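Local coordinates for protein designed CISK-PX domain (Synthetic construct, PDB 4OXW) that is a computationally designed PX domain modelled on that of the kinase CISK, a fold many of whose natural members bind phosphoinositides, an activity this design may share, at residues Tyr49-His52 with Lys53-Gln57; Glu105-Val108 with Ser109-Ala113. One frame throughout, in Å; residues are numbered along the deposited sequence.

Contacts 1 and 2 sit on two helices that pack against each other, their centres about 13 Å apart. Contact 1 (49-57) comes first along the chain, on helix 45-58, directly after the three-stranded antiparallel sheet; contact 2 (105-113) lies on helix 105-112, which ends the modelled chain. Between them in sequence runs the long helix 78-96. The two contacts meet through carbon-to-carbon packing: L51 reaches F110 and L106, L55 reaches V107, and K54 lays its CB against L106. The C-terminal helix is thus fastened to the first helix, while its other faces meet helix 78-96 and the sheet, joining both halves of the PX fold.

Contact 1: Tyr49-His52 with Lys53-Gln57; sequences YWLH and KKLQQ
K54 lays its CG over one face of the W50 indole, 3.6 Å from the centroid of the six-membered ring and only 5° off the normal, a CH-pi contact. The lysine chain, bent at chi2, continues across the ring until CE stands 3.8 Å from CZ2 of W50. One position back, Y49 and K53 cross at a slant. The phenol swings out with CG anti to the backbone N (chi1 -173°), and K53 CE comes within 3.3 Å of Y49 OH, an oblique approach to the ring. That hydroxyl is hydrogen-bonded to K69, and a valine in place of Y49 would probably leave the K69 amine without this mate and the methylenes of K53 without their ring neighbour. H52 and Q56 also cross, imidazole and amide planes 64° apart; their NE2 atoms lie 3.4 Å from each other without a hydrogen bond, while H52 ND1 is bonded to Y91. On the buried side L51 and L55 run side by side, L51 CG 3.9 Å from L55 CD1. Beneath all four pairs run i to i+4 backbone bonds, among them L55 N to L51 O at 2.8 Å. This is the regular pairing of an amphipathic alpha-helix, here helix 45-58 of the PX fold, with its leucine stripe turned to the C-terminal helix.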
loop_
_atom_site.group_PDB
_atom_site.type_symbol
_atom_site.label_atom_id
_atom_site.label_comp_id
_atom_site.label_asym_id
_atom_site.label_seq_id
_atom_site.Cartn_x
_atom_site.Cartn_y
_atom_site.Cartn_z
ATOM N N TYR A 49 -6.119 3.481 0.250
ATOM C CA TYR A 49 -7.171 4.308 -0.330
ATOM C C TYR A 49 -7.253 5.683 0.363
ATOM O O TYR A 49 -7.353 6.700 -0.317
ATOM C CB TYR A 49 -8.497 3.571 -0.203
ATOM C CG TYR A 49 -9.651 4.250 -0.905
ATOM C CD1 TYR A 49 -9.948 3.967 -2.231
ATOM C CD2 TYR A 49 -10.447 5.129 -0.215
ATOM C CE1 TYR A 49 -10.996 4.599 -2.873
ATOM C CE2 TYR A 49 -11.508 5.744 -0.835
ATOM C CZ TYR A 49 -11.772 5.478 -2.152
ATOM O OH TYR A 49 -12.850 6.107 -2.736
ATOM N N TRP A 50 -7.179 5.688 1.689
ATOM C CA TRP A 50 -7.152 6.928 2.463
ATOM C C TRP A 50 -5.911 7.765 2.096
ATOM O O TRP A 50 -6.050 8.978 1.836
ATOM C CB TRP A 50 -7.198 6.654 3.969
ATOM C CG TRP A 50 -7.533 7.888 4.799
ATOM C CD1 TRP A 50 -8.778 8.335 5.141
ATOM C CD2 TRP A 50 -6.606 8.804 5.361
ATOM N NE1 TRP A 50 -8.674 9.498 5.885
ATOM C CE2 TRP A 50 -7.353 9.798 6.050
ATOM C CE3 TRP A 50 -5.221 8.894 5.351
ATOM C CZ2 TRP A 50 -6.751 10.855 6.704
ATOM C CZ3 TRP A 50 -4.624 9.928 6.017
ATOM C CH2 TRP A 50 -5.390 10.906 6.683
ATOM N N LEU A 51 -4.730 7.129 2.053
ATOM C CA LEU A 51 -3.494 7.819 1.673
ATOM C C LEU A 51 -3.692 8.482 0.300
ATOM O O LEU A 51 -3.371 9.664 0.086
ATOM C CB LEU A 51 -2.334 6.828 1.594
ATOM C CG LEU A 51 -1.077 7.438 1.004
ATOM C CD1 LEU A 51 -0.503 8.456 1.985
ATOM C CD2 LEU A 51 -0.079 6.341 0.711
ATOM N N HIS A 52 -4.229 7.717 -0.651
ATOM C CA HIS A 52 -4.417 8.193 -1.996
ATOM C C HIS A 52 -5.317 9.412 -2.056
ATOM O O HIS A 52 -5.004 10.405 -2.709
ATOM C CB HIS A 52 -5.078 7.100 -2.781
ATOM C CG HIS A 52 -5.306 7.445 -4.204
ATOM N ND1 HIS A 52 -4.268 7.613 -5.099
ATOM C CD2 HIS A 52 -6.447 7.635 -4.900
ATOM C CE1 HIS A 52 -4.768 7.888 -6.287
ATOM N NE2 HIS A 52 -6.087 7.917 -6.189
ATOM N N LYS A 53 -6.447 9.344 -1.367
ATOM C CA LYS A 53 -7.395 10.465 -1.423
ATOM C C LYS A 53 -6.748 11.728 -0.852
ATOM O O LYS A 53 -6.917 12.813 -1.416
ATOM C CB LYS A 53 -8.676 10.119 -0.667
ATOM C CG LYS A 53 -9.591 9.141 -1.399
ATOM C CD LYS A 53 -10.041 9.642 -2.769
ATOM C CE LYS A 53 -10.881 8.597 -3.483
ATOM N NZ LYS A 53 -10.884 8.784 -4.961
ATOM N N LYS A 54 -5.972 11.599 0.213
ATOM C CA LYS A 54 -5.347 12.778 0.847
ATOM C C LYS A 54 -4.185 13.286 0.042
ATOM O O LYS A 54 -4.000 14.483 -0.068
ATOM C CB LYS A 54 -4.917 12.477 2.284
ATOM C CG LYS A 54 -6.090 12.109 3.163
ATOM C CD LYS A 54 -7.250 13.091 2.950
ATOM C CE LYS A 54 -8.183 13.185 4.137
ATOM N NZ LYS A 54 -9.591 13.535 3.785
ATOM N N LEU A 55 -3.402 12.386 -0.537
ATOM C CA LEU A 55 -2.303 12.817 -1.404
ATOM C C LEU A 55 -2.779 13.468 -2.655
ATOM O O LEU A 55 -2.164 14.432 -3.150
ATOM C CB LEU A 55 -1.429 11.638 -1.808
ATOM C CG LEU A 55 -0.358 11.257 -0.834
ATOM C CD1 LEU A 55 0.413 10.100 -1.461
ATOM C CD2 LEU A 55 0.638 12.372 -0.496
ATOM N N GLN A 56 -3.851 12.929 -3.206
ATOM C CA GLN A 56 -4.419 13.444 -4.434
ATOM C C GLN A 56 -4.908 14.881 -4.228
ATOM O O GLN A 56 -4.879 15.697 -5.153
ATOM C CB GLN A 56 -5.556 12.531 -4.821
ATOM C CG GLN A 56 -6.234 12.791 -6.131
ATOM C CD GLN A 56 -7.159 11.649 -6.475
ATOM O OE1 GLN A 56 -8.154 11.410 -5.794
ATOM N NE2 GLN A 56 -6.817 10.920 -7.522
ATOM N N GLN A 57 -5.340 15.203 -3.020
ATOM C CA GLN A 57 -5.749 16.577 -2.716
ATOM C C GLN A 57 -4.550 17.528 -2.738
ATOM O O GLN A 57 -4.676 18.659 -3.190
ATOM C CB GLN A 57 -6.490 16.654 -1.387
ATOM C CG GLN A 57 -7.893 16.065 -1.465
ATOM C CD GLN A 57 -8.442 15.542 -0.134
ATOM O OE1 GLN A 57 -7.951 15.880 0.952
ATOM N NE2 GLN A 57 -9.480 14.708 -0.221
#

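Contact 2: Glu105-Val108 with Ser109-Ala113; sequences ELVV and SFLQA
S109 starts the second turn by giving its backbone N to E105 O at 3.0 Å. Its CB also lies 3.3 Å from E105 O. F110 follows with a bond from its N to L106 O at 2.9 Å. Its ring leads away from the preceding turn: with CG anti to the backbone N (chi1 -174°), the phenyl heads into the core, where it meets F48 of helix 45-58 edge-to-face and packs on I30 and I92. The F110 carbonyl oxygen is taken up by R43. Such a helix, closing the PX domain and wedged between the sheet and the two longer helices, presents its apolar side to all three; V107, which packs on helix 45-58 and on I95 of helix 78-96, belongs to that side.

L111 comes next, its N bonded to V107 O at 2.9 Å and weakly to V108 O as well, a forked arrangement in which one N-H serves two carbonyls. Here L111 and V107 lie side by side and point the same way, CD1 of the leucine 3.9 Å from CG1 of the valine. CB and CG of L111 lie closer to V107 O than CD1 does, and the side chain goes on to I92 and V96, while the L111 carbonyl accepts a bond from W39. Q112 runs alongside V108 on the exposed flank: its chain, extended beyond CG, brings CD to 3.9 Å from V108 CG1, and CG to 3.3 Å from V108 O. Last, A113 bonds through its N to S109 O at 2.8 Å, an oxygen that accepts from Q112 N too.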
loop_
_atom_site.group_PDB
_atom_site.type_symbol
_atom_site.label_atom_id
_atom_site.label_comp_id
_atom_site.label_asym_id
_atom_site.label_seq_id
_atom_site.Cartn_x
_atom_site.Cartn_y
_atom_site.Cartn_z
ATOM N N GLU A 105 4.636 14.131 4.873
ATOM C CA GLU A 105 4.370 13.576 6.187
ATOM C C GLU A 105 3.393 12.365 6.128
ATOM O O GLU A 105 3.495 11.439 6.942
ATOM C CB GLU A 105 3.820 14.648 7.121
ATOM C CG GLU A 105 4.887 15.651 7.549
ATOM C CD GLU A 105 4.323 16.913 8.192
ATOM O OE1 GLU A 105 3.193 16.869 8.742
ATOM O OE2 GLU A 105 5.026 17.950 8.150
ATOM N N LEU A 106 2.469 12.404 5.191
ATOM C CA LEU A 106 1.496 11.295 5.054
ATOM C C LEU A 106 2.209 10.049 4.654
ATOM O O LEU A 106 1.923 8.965 5.155
ATOM C CB LEU A 106 0.426 11.616 4.019
ATOM C CG LEU A 106 -0.556 12.688 4.442
ATOM C CD1 LEU A 106 -1.318 13.194 3.234
ATOM C CD2 LEU A 106 -1.474 12.149 5.508
ATOM N N VAL A 107 3.114 10.178 3.701
ATOM C CA VAL A 107 3.810 9.026 3.193
ATOM C C VAL A 107 4.799 8.519 4.213
ATOM O O VAL A 107 4.934 7.322 4.414
ATOM C CB VAL A 107 4.500 9.377 1.874
ATOM C CG1 VAL A 107 5.357 8.197 1.405
ATOM C CG2 VAL A 107 3.432 9.749 0.840
ATOM N N VAL A 108 5.526 9.426 4.875
ATOM C CA VAL A 108 6.457 9.016 5.902
ATOM C C VAL A 108 5.740 8.198 6.986
ATOM O O VAL A 108 6.217 7.132 7.384
ATOM C CB VAL A 108 7.162 10.253 6.516
ATOM C CG1 VAL A 108 7.951 9.889 7.757
ATOM C CG2 VAL A 108 8.086 10.863 5.461
ATOM N N SER A 109 4.578 8.669 7.387
ATOM C CA SER A 109 3.778 7.956 8.373
ATOM C C SER A 109 3.316 6.578 7.815
ATOM O O SER A 109 3.484 5.504 8.488
ATOM C CB SER A 109 2.586 8.804 8.790
ATOM O OG SER A 109 1.703 8.051 9.639
ATOM N N PHE A 110 2.810 6.609 6.583
ATOM C CA PHE A 110 2.303 5.386 5.923
ATOM C C PHE A 110 3.361 4.314 5.941
ATOM O O PHE A 110 3.083 3.134 6.178
ATOM C CB PHE A 110 1.843 5.690 4.512
ATOM C CG PHE A 110 1.183 4.521 3.833
ATOM C CD1 PHE A 110 -0.144 4.231 4.089
ATOM C CD2 PHE A 110 1.885 3.747 2.902
ATOM C CE1 PHE A 110 -0.765 3.178 3.459
ATOM C CE2 PHE A 110 1.252 2.713 2.230
ATOM C CZ PHE A 110 -0.080 2.438 2.516
ATOM N N LEU A 111 4.616 4.721 5.722
ATOM C CA LEU A 111 5.696 3.785 5.583
ATOM C C LEU A 111 6.536 3.523 6.827
ATOM O O LEU A 111 7.469 2.708 6.778
ATOM C CB LEU A 111 6.630 4.264 4.460
ATOM C CG LEU A 111 6.036 4.250 3.074
ATOM C CD1 LEU A 111 7.096 4.823 2.149
ATOM C CD2 LEU A 111 5.658 2.810 2.680
ATOM N N GLN A 112 6.197 4.193 7.925
ATOM C CA GLN A 112 6.953 3.956 9.159
ATOM C C GLN A 112 6.123 3.595 10.391
ATOM O O GLN A 112 6.631 2.952 11.289
ATOM C CB GLN A 112 7.897 5.123 9.451
ATOM C CG GLN A 112 8.848 5.465 8.327
ATOM C CD GLN A 112 9.849 6.584 8.674
ATOM O OE1 GLN A 112 9.895 7.091 9.804
ATOM N NE2 GLN A 112 10.637 6.984 7.685
ATOM N N ALA A 113 4.868 4.017 10.432
ATOM C CA ALA A 113 4.036 3.925 11.635
ATOM C C ALA A 113 3.755 2.482 12.048
ATOM O O ALA A 113 4.590 1.819 12.668
ATOM C CB ALA A 113 2.725 4.651 11.401
#